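Local coordinates for cell division control protein 73 (Saccharomyces cerevisiae, PDB 4DM4) that works in the PAF1 complex in transcription initiation, elongation and transcription-coupled histone modification, and is represented here by its GTPase-like C-terminal domain, at residues 13-18 against 28-33; 44-49 against 59-64; 78-83 against 99-104; 107-112 against 128-133. One frame throughout, in Å; residues are numbered along the deposited sequence.

Contact 1: residues 13-18 against 28-33; sequences SSILTV and SKYVNP
Y30 reaches across to the backbone of I15, and its phenol OH donates a hydrogen bond to I15 O at 2.9 Å. The hydroxyl lies in the plane of that carbonyl, on a lone pair, with a C=O...O angle of 127°. With CG of Y30 turned opposite the backbone N (chi1 180°), the ring swings toward 13-18 and presents an edge: I15 O lies close to the ring plane, and L16 CD2 approaches the same plane at 4.2 Å from CD1 of Y30. The CG1 branch of I15 comes at an oblique angle to 3.7 Å from Y30 CE1. P33 fills in next to the tyrosine, its ring carbon CG 3.6 Å from S14 O. Within the loop, S14 OG donates to L16 O (2.7 Å), from above the carbonyl plane, a bond that spans I15. In the next layer, N20 ND2 bonds both I15 O and V31 O, tying the two segments together a second time, while D138 OD2 takes the backbone NH of Y30 and F111 meets the tyrosine ring edge-to-face. A phenylalanine in place of Y30 would probably leave I15 O to the amide of N20 alone and the two loops less firmly joined. Segment 13-18 leads from strand 5-7 toward helix 21-27, where true GTPases carry the P-loop, yet its sequence lacks the GxxxxGK[S/T] signature. A phenol and an amide share I15 O, so this loop carbonyl is satisfied by protein groups, with I15, L16 and P33 packed about the phenol.

Contact 2: residues 44-49 against 59-64; sequences VNIEKN and FIIVDN
Four backbone hydrogen bonds join V44 and I46 to I61 and F59. V44 N gives to I61 O at 3.0 Å and I61 N returns to V44 O at 2.9 Å; two residues along, I46 N gives to F59 O at 3.1 Å and F59 N to I46 O at 2.8 Å. Both are antiparallel hydrogen-bonded pairs, and N45 with I60 is the non-hydrogen-bonded pair between them, where CA of N45 adds a CA-H...O contact to F59 O. The short strand segments 44-48 and 59-62 run at 147° to each other, antiparallel with a clear twist. On the face carrying V44, I46, F59 and I61 the packing is apolar. I46 holds CG1 between its backbone N and carbonyl carbon (chi1 63°), and from there CD1 meets CD1 of I61 at 3.7 Å while CG1 lies 3.9 Å from CB of F59. V44 and I61 stand side by side. K48 sets its CB at the edge of the F59 ring, 3.9 Å from CE2, before the chain bends at chi2 and heads off to a cation-pi contact with W146. The other face is thinner: the amide of N45 lies alongside I60, ND2 being 3.8 Å from CG1. Helix 21-27 covers V44, I46 and I61, and helix 138-155 packs on I46 and F59. This is a beta hairpin at one border of the six-stranded sheet: 43-48 is the outermost strand, and 57-62 pairs in parallel with 5-7. An antiparallel edge strand on an otherwise parallel sheet is the pattern of Ras-like GTPases, in keeping with the GTPase-like fold of this domain.

Contact 3: residues 78-83 against 99-104; sequences VAIFTT and ELFQRC
I80 and L100 meet tip to tip because their first torsions aim them at one another. In I80, CG1 lies opposite the carbonyl carbon (chi1 -63°) and the extended chain carries CD1 toward the helix; in L100, CG stands opposite the backbone N (chi1 175°), bringing its CD1 to the strand. The two CD1 atoms are only 3.3 Å apart, closer than two methyl carbons normally approach, so the packing here is tight. CD1 of I80 also lies 3.7 Å from C104 CB, just past the end of the helix. The other branch, CG2, comes to the edge of the F101 ring, 4.0 Å from CE1, while CD2 of L100 sits over one face of that ring, toward its rim. T82 CG2 is a looser neighbour, 4.3 Å from F101 CZ; its OG1 bonds to G84 N. Beyond, F89 meets F101 edge-to-face. An alanine at I80 is likely to open a gap beneath L100 and C104 and leave the F101 edge without its methyl neighbour. Between these segments, helix 97-103 and strand 77-82 of this beta-alpha-beta unit meet through buried apolar packing, without a hydrogen bond.

Contact 4: residues 107-112 against 128-133; sequences YYFHFA and VELDKN
H110 leans its imidazole obliquely toward V128 O and the E129 carboxylate, and its ND1 is buried here without a hydrogen-bonding partner in the model. The ring gets there with CG held between the backbone N and the carbonyl carbon (chi1 75°). NE2 stops 3.7 Å from E129 OE2, the ring and carboxylate planes 67° apart, while the aliphatic part of E129 packs on A112, CG to CB 3.7 Å. On the opposite face of the sheet, V128 lies beside F109: its CG2 sits over one face of the phenyl ring and CG1 comes to 3.5 Å from CE1. L130 reaches the edge of that ring with CD1, and its CB is 3.8 Å from CD1 of F111. K132 arches over CB of F111 on its way to a salt bridge with D114. Four backbone bonds join the strands, from V128 N to Y108 O (2.7 Å) through H110 N to V128 O and L130 N to H110 O, ending with A112 N to L130 O. Past them a water links A112 O to K132 N, and D131 OD2 accepts from N133 N at 2.9 Å in an Asx turn. Helix 138-155 packs on F109, V128 and L130. The segments run parallel, at 27°, as the two strands of a beta-alpha-beta crossover through helix 118-122, with 125-130 the last strand of this GTPase-like sheet.

Contacts 2 and 4 sit at opposite borders of the same sheet, their centres 21 Å apart and their nearest atoms about 9 Å apart. Contact 3 bridges toward both: I80 O and Y107 N, and T82 N and Y107 O, each 2.8 Å apart, probably hydrogen-bond strand 77-82 to strand 105-111, while F59 CE1 touches V78 CG2 at 4.3 Å. Contact 1 has its centre 11 Å from that of contact 4, where I15 CD1 comes within 3.6 Å of F111 CE2. It also reaches contact 2 through V18 CG1 and V44 CG1, 4.0 Å apart, and contact 3 through L16 CD1 and F81 CD2, 4.1 Å apart. The loop that would correspond to the P-loop of GTPases thus touches all three other contacts.

Contact 1: residues 13-18 against 28-33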
loop_
_atom_site.group_PDB
_atom_site.type_symbol
_atom_site.label_atom_id
_atom_site.label_comp_id
_atom_site.label_asym_id
_atom_site.label_seq_id
_atom_site.Cartn_x
_atom_site.Cartn_y
_atom_site.Cartn_z
ATOM N N SER A 13 6.308 3.462 -12.981
ATOM C CA SER A 13 5.104 3.230 -13.780
ATOM C C SER A 13 3.924 2.794 -12.915
ATOM O O SER A 13 2.774 3.107 -13.230
ATOM C CB SER A 13 5.380 2.150 -14.823
ATOM O OG SER A 13 5.776 0.941 -14.192
ATOM N N SER A 14 4.217 2.060 -11.840
ATOM C CA SER A 14 3.204 1.558 -10.907
ATOM C C SER A 14 2.108 2.587 -10.642
ATOM O O SER A 14 2.388 3.785 -10.541
ATOM C CB SER A 14 3.860 1.142 -9.591
ATOM O OG SER A 14 2.905 1.042 -8.536
ATOM N N ILE A 15 0.866 2.112 -10.519
ATOM C CA ILE A 15 -0.292 2.990 -10.331
ATOM C C ILE A 15 -0.048 3.962 -9.176
ATOM O O ILE A 15 -0.262 5.165 -9.304
ATOM C CB ILE A 15 -1.620 2.179 -10.141
ATOM C CG1 ILE A 15 -2.826 3.115 -10.019
ATOM C CG2 ILE A 15 -1.533 1.226 -8.936
ATOM C CD1 ILE A 15 -4.172 2.415 -10.141
ATOM N N LEU A 16 0.432 3.421 -8.064
ATOM C CA LEU A 16 0.771 4.201 -6.892
ATOM C C LEU A 16 2.252 4.025 -6.590
ATOM O O LEU A 16 2.779 2.907 -6.630
ATOM C CB LEU A 16 -0.083 3.769 -5.697
ATOM C CG LEU A 16 -1.571 4.147 -5.696
ATOM C CD1 LEU A 16 -2.305 3.353 -4.621
ATOM C CD2 LEU A 16 -1.764 5.652 -5.481
ATOM N N THR A 17 2.918 5.140 -6.313
ATOM C CA THR A 17 4.350 5.180 -6.024
ATOM C C THR A 17 4.536 6.147 -4.855
ATOM O O THR A 17 3.573 6.773 -4.411
ATOM C CB THR A 17 5.171 5.709 -7.226
ATOM O OG1 THR A 17 4.835 7.079 -7.457
ATOM C CG2 THR A 17 4.914 4.908 -8.501
ATOM N N VAL A 18 5.766 6.276 -4.357
ATOM C CA VAL A 18 6.054 7.209 -3.261
ATOM C C VAL A 18 5.735 8.660 -3.688
ATOM O O VAL A 18 5.474 9.511 -2.837
ATOM C CB VAL A 18 7.518 7.030 -2.723
ATOM C CG1 VAL A 18 7.914 8.131 -1.751
ATOM C CG2 VAL A 18 7.670 5.680 -2.027
ATOM N N SER A 28 -7.197 12.273 -0.931
ATOM C CA SER A 28 -8.265 11.557 -1.637
ATOM C C SER A 28 -8.299 11.917 -3.127
ATOM O O SER A 28 -9.376 12.148 -3.700
ATOM C CB SER A 28 -9.630 11.803 -0.976
ATOM O OG SER A 28 -9.697 11.185 0.292
ATOM N N LYS A 29 -7.116 11.982 -3.744
ATOM C CA LYS A 29 -7.026 12.171 -5.190
ATOM C C LYS A 29 -5.930 11.336 -5.822
ATOM O O LYS A 29 -4.762 11.404 -5.423
ATOM C CB LYS A 29 -6.870 13.650 -5.559
ATOM C CG LYS A 29 -5.704 14.354 -4.896
ATOM C CD LYS A 29 -5.562 15.776 -5.404
ATOM C CE LYS A 29 -4.308 16.385 -4.820
ATOM N NZ LYS A 29 -4.319 17.871 -4.775
ATOM N N TYR A 30 -6.307 10.537 -6.808
ATOM C CA TYR A 30 -5.307 9.896 -7.631
ATOM C C TYR A 30 -4.650 10.921 -8.554
ATOM O O TYR A 30 -5.341 11.684 -9.230
ATOM C CB TYR A 30 -5.882 8.761 -8.467
ATOM C CG TYR A 30 -4.796 8.140 -9.298
ATOM C CD1 TYR A 30 -3.830 7.340 -8.697
ATOM C CD2 TYR A 30 -4.682 8.408 -10.664
ATOM C CE1 TYR A 30 -2.811 6.795 -9.422
ATOM C CE2 TYR A 30 -3.643 7.857 -11.411
ATOM C CZ TYR A 30 -2.717 7.046 -10.770
ATOM O OH TYR A 30 -1.676 6.476 -11.458
ATOM N N VAL A 31 -3.318 10.927 -8.567
ATOM C CA VAL A 31 -2.541 11.778 -9.470
ATOM C C VAL A 31 -1.586 10.882 -10.259
ATOM O O VAL A 31 -0.758 10.191 -9.671
ATOM C CB VAL A 31 -1.721 12.852 -8.704
ATOM C CG1 VAL A 31 -0.820 13.621 -9.657
ATOM C CG2 VAL A 31 -2.632 13.818 -7.978
ATOM N N ASN A 32 -1.722 10.883 -11.580
ATOM C CA ASN A 32 -0.826 10.118 -12.452
ATOM C C ASN A 32 0.637 10.456 -12.177
ATOM O O ASN A 32 0.983 11.631 -12.155
ATOM C CB ASN A 32 -1.146 10.385 -13.921
ATOM C CG ASN A 32 -0.543 9.344 -14.841
ATOM O OD1 ASN A 32 0.680 9.270 -15.023
ATOM N ND2 ASN A 32 -1.406 8.518 -15.425
ATOM N N PRO A 33 1.489 9.425 -11.943
ATOM C CA PRO A 33 2.904 9.629 -11.568
ATOM C C PRO A 33 3.723 10.415 -12.589
ATOM O O PRO A 33 4.711 11.034 -12.212
ATOM C CB PRO A 33 3.463 8.201 -11.455
ATOM C CG PRO A 33 2.289 7.330 -11.276
ATOM C CD PRO A 33 1.148 7.988 -12.002
#

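Contact 2: residues 44-49 against 59-64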
loop_
_atom_site.group_PDB
_atom_site.type_symbol
_atom_site.label_atom_id
_atom_site.label_comp_id
_atom_site.label_asym_id
_atom_site.label_seq_id
_atom_site.Cartn_x
_atom_site.Cartn_y
_atom_site.Cartn_z
ATOM N N VAL A 44 8.332 8.023 2.425
ATOM C CA VAL A 44 7.503 9.131 2.898
ATOM C C VAL A 44 6.810 8.697 4.197
ATOM O O VAL A 44 6.464 7.527 4.353
ATOM C CB VAL A 44 6.501 9.638 1.794
ATOM C CG1 VAL A 44 5.504 8.548 1.366
ATOM C CG2 VAL A 44 5.767 10.901 2.234
ATOM N N ASN A 45 6.667 9.620 5.143
ATOM C CA ASN A 45 5.887 9.356 6.350
ATOM C C ASN A 45 4.541 10.024 6.222
ATOM O O ASN A 45 4.457 11.149 5.726
ATOM C CB ASN A 45 6.570 9.914 7.604
ATOM C CG ASN A 45 7.943 9.331 7.830
ATOM O OD1 ASN A 45 8.935 10.049 7.816
ATOM N ND2 ASN A 45 8.008 8.019 8.028
ATOM N N ILE A 46 3.494 9.339 6.670
ATOM C CA ILE A 46 2.185 9.966 6.793
ATOM C C ILE A 46 1.551 9.632 8.139
ATOM O O ILE A 46 1.914 8.649 8.792
ATOM C CB ILE A 46 1.220 9.582 5.631
ATOM C CG1 ILE A 46 0.922 8.081 5.637
ATOM C CG2 ILE A 46 1.781 10.042 4.267
ATOM C CD1 ILE A 46 -0.352 7.698 4.870
ATOM N N GLU A 47 0.602 10.464 8.545
ATOM C CA GLU A 47 -0.113 10.265 9.788
ATOM C C GLU A 47 -1.611 10.164 9.481
ATOM O O GLU A 47 -2.126 10.898 8.625
ATOM C CB GLU A 47 0.211 11.419 10.745
ATOM C CG GLU A 47 -0.362 11.294 12.135
ATOM C CD GLU A 47 0.137 12.387 13.061
ATOM O OE1 GLU A 47 1.345 12.377 13.399
ATOM O OE2 GLU A 47 -0.679 13.251 13.458
ATOM N N LYS A 48 -2.297 9.237 10.152
ATOM C CA LYS A 48 -3.728 9.048 9.942
ATOM C C LYS A 48 -4.504 8.913 11.251
ATOM O O LYS A 48 -4.126 8.148 12.135
ATOM C CB LYS A 48 -3.987 7.847 9.022
ATOM C CG LYS A 48 -5.460 7.513 8.773
ATOM C CD LYS A 48 -6.173 8.534 7.888
ATOM C CE LYS A 48 -7.627 8.116 7.685
ATOM N NZ LYS A 48 -8.453 9.224 7.129
ATOM N N ASN A 49 -5.582 9.681 11.363
ATOM C CA ASN A 49 -6.521 9.563 12.478
ATOM C C ASN A 49 -7.683 8.663 12.116
ATOM O O ASN A 49 -8.406 8.931 11.157
ATOM C CB ASN A 49 -7.050 10.932 12.878
ATOM C CG ASN A 49 -6.334 11.493 14.063
ATOM O OD1 ASN A 49 -5.332 12.193 13.913
ATOM N ND2 ASN A 49 -6.831 11.179 15.270
ATOM N N PHE A 59 2.580 6.189 9.838
ATOM C CA PHE A 59 3.005 5.164 8.904
ATOM C C PHE A 59 4.332 5.510 8.264
ATOM O O PHE A 59 4.580 6.661 7.895
ATOM C CB PHE A 59 1.962 4.992 7.793
ATOM C CG PHE A 59 0.653 4.452 8.282
ATOM C CD1 PHE A 59 0.445 3.077 8.356
ATOM C CD2 PHE A 59 -0.362 5.314 8.697
ATOM C CE1 PHE A 59 -0.763 2.556 8.812
ATOM C CE2 PHE A 59 -1.581 4.798 9.162
ATOM C CZ PHE A 59 -1.776 3.415 9.224
ATOM N N ILE A 60 5.173 4.495 8.145
ATOM C CA ILE A 60 6.366 4.550 7.336
ATOM C C ILE A 60 6.020 3.923 5.974
ATOM O O ILE A 60 5.684 2.742 5.889
ATOM C CB ILE A 60 7.526 3.786 8.031
ATOM C CG1 ILE A 60 7.861 4.441 9.384
ATOM C CG2 ILE A 60 8.758 3.709 7.113
ATOM C CD1 ILE A 60 8.564 3.508 10.380
ATOM N N ILE A 61 6.069 4.718 4.915
ATOM C CA ILE A 61 5.772 4.192 3.589
ATOM C C ILE A 61 7.043 4.123 2.761
ATOM O O ILE A 61 7.685 5.140 2.519
ATOM C CB ILE A 61 4.650 4.994 2.868
ATOM C CG1 ILE A 61 3.384 5.020 3.741
ATOM C CG2 ILE A 61 4.347 4.371 1.508
ATOM C CD1 ILE A 61 2.184 5.678 3.081
ATOM N N VAL A 62 7.407 2.907 2.355
ATOM C CA VAL A 62 8.652 2.653 1.633
ATOM C C VAL A 62 8.412 1.833 0.366
ATOM O O VAL A 62 7.522 0.984 0.332
ATOM C CB VAL A 62 9.709 1.910 2.516
ATOM C CG1 VAL A 62 10.435 2.873 3.427
ATOM C CG2 VAL A 62 9.081 0.772 3.321
ATOM N N ASP A 63 9.219 2.079 -0.664
ATOM C CA ASP A 63 9.124 1.309 -1.895
ATOM C C ASP A 63 10.293 0.329 -2.051
ATOM O O ASP A 63 10.569 -0.139 -3.145
ATOM C CB ASP A 63 8.975 2.231 -3.130
ATOM C CG ASP A 63 10.220 3.081 -3.416
ATOM O OD1 ASP A 63 11.297 2.849 -2.826
ATOM O OD2 ASP A 63 10.124 3.988 -4.278
ATOM N N ASN A 64 10.964 0.020 -0.947
ATOM C CA ASN A 64 12.165 -0.814 -0.979
ATOM C C ASN A 64 12.518 -1.326 0.413
ATOM O O ASN A 64 11.936 -0.886 1.409
ATOM C CB ASN A 64 13.347 -0.032 -1.563
ATOM C CG ASN A 64 13.780 1.121 -0.666
ATOM O OD1 ASN A 64 13.222 2.219 -0.713
ATOM N ND2 ASN A 64 14.779 0.872 0.151
#

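Contact 3: residues 78-83 against 99-104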
loop_
_atom_site.group_PDB
_atom_site.type_symbol
_atom_site.label_atom_id
_atom_site.label_comp_id
_atom_site.label_asym_id
_atom_site.label_seq_id
_atom_site.Cartn_x
_atom_site.Cartn_y
_atom_site.Cartn_z
ATOM N N VAL A 78 2.262 -3.809 7.886
ATOM C CA VAL A 78 0.827 -4.034 8.011
ATOM C C VAL A 78 0.127 -4.121 6.658
ATOM O O VAL A 78 -0.999 -4.589 6.575
ATOM C CB VAL A 78 0.124 -2.914 8.837
ATOM C CG1 VAL A 78 0.511 -3.004 10.283
ATOM C CG2 VAL A 78 0.426 -1.508 8.247
ATOM N N ALA A 79 0.780 -3.638 5.606
ATOM C CA ALA A 79 0.190 -3.700 4.276
ATOM C C ALA A 79 1.232 -3.679 3.176
ATOM O O ALA A 79 2.297 -3.068 3.311
ATOM C CB ALA A 79 -0.827 -2.567 4.070
ATOM N N ILE A 80 0.906 -4.367 2.086
ATOM C CA ILE A 80 1.720 -4.367 0.889
ATOM C C ILE A 80 0.843 -4.003 -0.309
ATOM O O ILE A 80 -0.169 -4.661 -0.564
ATOM C CB ILE A 80 2.408 -5.734 0.693
ATOM C CG1 ILE A 80 3.372 -5.989 1.867
ATOM C CG2 ILE A 80 3.129 -5.797 -0.684
ATOM C CD1 ILE A 80 4.022 -7.310 1.868
ATOM N N PHE A 81 1.225 -2.944 -1.017
ATOM C CA PHE A 81 0.558 -2.535 -2.253
ATOM C C PHE A 81 1.287 -3.194 -3.411
ATOM O O PHE A 81 2.502 -3.088 -3.515
ATOM C CB PHE A 81 0.618 -1.016 -2.430
ATOM C CG PHE A 81 -0.254 -0.241 -1.468
ATOM C CD1 PHE A 81 -0.722 -0.810 -0.289
ATOM C CD2 PHE A 81 -0.581 1.082 -1.739
ATOM C CE1 PHE A 81 -1.513 -0.089 0.592
ATOM C CE2 PHE A 81 -1.376 1.816 -0.857
ATOM C CZ PHE A 81 -1.839 1.225 0.314
ATOM N N THR A 82 0.548 -3.877 -4.274
ATOM C CA THR A 82 1.174 -4.607 -5.370
ATOM C C THR A 82 0.600 -4.206 -6.716
ATOM O O THR A 82 -0.563 -3.815 -6.821
ATOM C CB THR A 82 1.112 -6.156 -5.164
ATOM O OG1 THR A 82 1.822 -6.811 -6.222
ATOM C CG2 THR A 82 -0.331 -6.669 -5.121
ATOM N N THR A 83 1.443 -4.301 -7.738
ATOM C CA THR A 83 1.041 -4.071 -9.121
ATOM C C THR A 83 0.891 -5.388 -9.855
ATOM O O THR A 83 0.439 -5.417 -11.005
ATOM C CB THR A 83 2.105 -3.266 -9.872
ATOM O OG1 THR A 83 3.409 -3.769 -9.526
ATOM C CG2 THR A 83 1.998 -1.811 -9.505
ATOM N N GLU A 99 3.256 -17.151 0.424
ATOM C CA GLU A 99 3.756 -16.960 1.782
ATOM C C GLU A 99 3.609 -15.515 2.258
ATOM O O GLU A 99 3.167 -15.268 3.383
ATOM C CB GLU A 99 5.222 -17.401 1.875
ATOM N N LEU A 100 3.967 -14.566 1.393
ATOM C CA LEU A 100 3.976 -13.153 1.748
ATOM C C LEU A 100 2.597 -12.652 2.169
ATOM O O LEU A 100 2.461 -11.943 3.167
ATOM C CB LEU A 100 4.506 -12.315 0.575
ATOM C CG LEU A 100 4.488 -10.797 0.709
ATOM C CD1 LEU A 100 5.415 -10.338 1.834
ATOM C CD2 LEU A 100 4.872 -10.143 -0.614
ATOM N N PHE A 101 1.580 -13.023 1.400
ATOM C CA PHE A 101 0.235 -12.517 1.649
ATOM C C PHE A 101 -0.527 -13.298 2.721
ATOM O O PHE A 101 -1.599 -12.874 3.151
ATOM C CB PHE A 101 -0.545 -12.357 0.339
ATOM C CG PHE A 101 0.076 -11.360 -0.599
ATOM C CD1 PHE A 101 0.313 -10.052 -0.180
ATOM C CD2 PHE A 101 0.443 -11.726 -1.886
ATOM C CE1 PHE A 101 0.900 -9.124 -1.028
ATOM C CE2 PHE A 101 1.028 -10.800 -2.746
ATOM C CZ PHE A 101 1.257 -9.496 -2.313
ATOM N N GLN A 102 0.040 -14.415 3.172
ATOM C CA GLN A 102 -0.423 -15.041 4.409
ATOM C C GLN A 102 0.141 -14.279 5.615
ATOM O O GLN A 102 -0.447 -14.290 6.697
ATOM C CB GLN A 102 -0.030 -16.519 4.464
ATOM N N ARG A 103 1.268 -13.597 5.416
ATOM C CA ARG A 103 1.952 -12.891 6.503
ATOM C C ARG A 103 1.570 -11.420 6.618
ATOM O O ARG A 103 1.473 -10.891 7.728
ATOM C CB ARG A 103 3.473 -13.017 6.353
ATOM C CG ARG A 103 4.007 -14.454 6.447
ATOM C CD ARG A 103 3.724 -15.092 7.802
ATOM N NE ARG A 103 4.486 -14.474 8.887
ATOM C CZ ARG A 103 5.636 -14.946 9.371
ATOM N NH1 ARG A 103 6.185 -16.049 8.867
ATOM N NH2 ARG A 103 6.246 -14.304 10.361
ATOM N N CYS A 104 1.382 -10.763 5.473
ATOM C CA CYS A 104 1.011 -9.349 5.422
ATOM C C CYS A 104 -0.221 -9.192 4.542
ATOM O O CYS A 104 -0.412 -9.952 3.593
ATOM C CB CYS A 104 2.141 -8.486 4.843
ATOM S SG CYS A 104 3.788 -8.799 5.515
#

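Contact 4: residues 107-112 against 128-133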
loop_
_atom_site.group_PDB
_atom_site.type_symbol
_atom_site.label_atom_id
_atom_site.label_comp_id
_atom_site.label_asym_id
_atom_site.label_seq_id
_atom_site.Cartn_x
_atom_site.Cartn_y
_atom_site.Cartn_z
ATOM N N TYR A 107 -2.792 -5.463 -1.006
ATOM C CA TYR A 107 -3.730 -4.657 -1.798
ATOM C C TYR A 107 -3.279 -4.550 -3.261
ATOM O O TYR A 107 -2.112 -4.268 -3.536
ATOM C CB TYR A 107 -3.866 -3.243 -1.213
ATOM C CG TYR A 107 -4.507 -3.183 0.159
ATOM C CD1 TYR A 107 -3.730 -3.264 1.318
ATOM C CD2 TYR A 107 -5.889 -3.038 0.299
ATOM C CE1 TYR A 107 -4.309 -3.209 2.581
ATOM C CE2 TYR A 107 -6.483 -2.980 1.561
ATOM C CZ TYR A 107 -5.687 -3.064 2.698
ATOM O OH TYR A 107 -6.275 -3.014 3.950
ATOM N N TYR A 108 -4.210 -4.785 -4.185
ATOM C CA TYR A 108 -3.969 -4.613 -5.615
ATOM C C TYR A 108 -4.841 -3.478 -6.145
ATOM O O TYR A 108 -6.065 -3.598 -6.212
ATOM C CB TYR A 108 -4.243 -5.914 -6.396
ATOM C CG TYR A 108 -4.072 -5.773 -7.901
ATOM C CD1 TYR A 108 -5.181 -5.763 -8.756
ATOM C CD2 TYR A 108 -2.798 -5.662 -8.473
ATOM C CE1 TYR A 108 -5.025 -5.633 -10.139
ATOM C CE2 TYR A 108 -2.630 -5.533 -9.859
ATOM C CZ TYR A 108 -3.745 -5.513 -10.681
ATOM O OH TYR A 108 -3.578 -5.386 -12.045
ATOM N N PHE A 109 -4.200 -2.373 -6.498
ATOM C CA PHE A 109 -4.895 -1.212 -7.015
ATOM C C PHE A 109 -4.827 -1.228 -8.527
ATOM O O PHE A 109 -3.756 -1.399 -9.099
ATOM C CB PHE A 109 -4.254 0.071 -6.488
ATOM C CG PHE A 109 -4.520 0.336 -5.032
ATOM C CD1 PHE A 109 -5.635 1.064 -4.638
ATOM C CD2 PHE A 109 -3.643 -0.129 -4.057
ATOM C CE1 PHE A 109 -5.882 1.320 -3.276
ATOM C CE2 PHE A 109 -3.883 0.117 -2.697
ATOM C CZ PHE A 109 -4.999 0.846 -2.311
ATOM N N HIS A 110 -5.973 -1.052 -9.176
ATOM C CA HIS A 110 -6.027 -0.955 -10.633
ATOM C C HIS A 110 -7.226 -0.120 -11.047
ATOM O O HIS A 110 -8.052 0.244 -10.205
ATOM C CB HIS A 110 -6.116 -2.347 -11.261
ATOM C CG HIS A 110 -7.465 -2.982 -11.132
ATOM N ND1 HIS A 110 -7.991 -3.374 -9.919
ATOM C CD2 HIS A 110 -8.394 -3.295 -12.063
ATOM C CE1 HIS A 110 -9.190 -3.894 -10.109
ATOM N NE2 HIS A 110 -9.458 -3.861 -11.403
ATOM N N PHE A 111 -7.319 0.165 -12.346
ATOM C CA PHE A 111 -8.449 0.889 -12.915
ATOM C C PHE A 111 -9.546 -0.049 -13.416
ATOM O O PHE A 111 -9.267 -1.093 -14.028
ATOM C CB PHE A 111 -7.976 1.803 -14.051
ATOM C CG PHE A 111 -7.128 2.958 -13.585
ATOM C CD1 PHE A 111 -7.718 4.094 -13.026
ATOM C CD2 PHE A 111 -5.741 2.911 -13.697
ATOM C CE1 PHE A 111 -6.934 5.166 -12.582
ATOM C CE2 PHE A 111 -4.944 3.981 -13.260
ATOM C CZ PHE A 111 -5.545 5.107 -12.700
ATOM N N ALA A 112 -10.795 0.331 -13.153
ATOM C CA ALA A 112 -11.952 -0.374 -13.691
ATOM C C ALA A 112 -11.838 -0.452 -15.207
ATOM O O ALA A 112 -11.466 0.526 -15.854
ATOM C CB ALA A 112 -13.243 0.339 -13.291
ATOM N N VAL A 128 -8.556 -3.320 -5.351
ATOM C CA VAL A 128 -9.173 -2.009 -5.167
ATOM C C VAL A 128 -9.253 -1.235 -6.489
ATOM O O VAL A 128 -8.238 -0.959 -7.141
ATOM C CB VAL A 128 -8.445 -1.184 -4.094
ATOM C CG1 VAL A 128 -9.092 0.191 -3.955
ATOM C CG2 VAL A 128 -8.478 -1.917 -2.762
ATOM N N GLU A 129 -10.475 -0.878 -6.857
ATOM C CA GLU A 129 -10.778 -0.384 -8.188
ATOM C C GLU A 129 -10.878 1.136 -8.229
ATOM O O GLU A 129 -11.685 1.730 -7.515
ATOM C CB GLU A 129 -12.089 -1.005 -8.637
ATOM C CG GLU A 129 -12.225 -1.194 -10.116
ATOM C CD GLU A 129 -13.367 -2.125 -10.463
ATOM O OE1 GLU A 129 -14.522 -1.803 -10.107
ATOM O OE2 GLU A 129 -13.103 -3.182 -11.081
ATOM N N LEU A 130 -10.045 1.758 -9.060
ATOM C CA LEU A 130 -10.132 3.184 -9.317
ATOM C C LEU A 130 -10.889 3.429 -10.614
ATOM O O LEU A 130 -10.925 2.563 -11.495
ATOM C CB LEU A 130 -8.737 3.814 -9.384
ATOM C CG LEU A 130 -8.085 4.284 -8.072
ATOM C CD1 LEU A 130 -8.003 3.188 -7.046
ATOM C CD2 LEU A 130 -6.691 4.851 -8.334
ATOM N N ASP A 131 -11.510 4.597 -10.720
ATOM C CA ASP A 131 -12.225 4.979 -11.936
ATOM C C ASP A 131 -11.261 5.671 -12.883
ATOM O O ASP A 131 -10.491 6.541 -12.472
ATOM C CB ASP A 131 -13.404 5.906 -11.613
ATOM C CG ASP A 131 -14.393 6.016 -12.762
ATOM O OD1 ASP A 131 -15.537 5.548 -12.597
ATOM O OD2 ASP A 131 -14.032 6.563 -13.825
ATOM N N LYS A 132 -11.302 5.279 -14.153
ATOM C CA LYS A 132 -10.405 5.853 -15.151
ATOM C C LYS A 132 -10.614 7.365 -15.313
ATOM O O LYS A 132 -9.650 8.120 -15.459
ATOM C CB LYS A 132 -10.589 5.147 -16.499
ATOM C CG LYS A 132 -9.908 3.778 -16.604
ATOM C CD LYS A 132 -8.709 3.830 -17.538
ATOM C CE LYS A 132 -8.112 2.441 -17.783
ATOM N NZ LYS A 132 -8.944 1.593 -18.691
ATOM N N ASN A 133 -11.867 7.804 -15.259
ATOM C CA ASN A 133 -12.204 9.167 -15.667
ATOM C C ASN A 133 -12.849 10.060 -14.610
ATOM O O ASN A 133 -12.785 11.288 -14.713
ATOM C CB ASN A 133 -13.096 9.125 -16.907
ATOM C CG ASN A 133 -12.524 8.245 -18.003
ATOM O OD1 ASN A 133 -13.231 7.418 -18.576
ATOM N ND2 ASN A 133 -11.236 8.416 -18.294
HETATM O O HOH W 1 -12.949 3.091 -15.263
#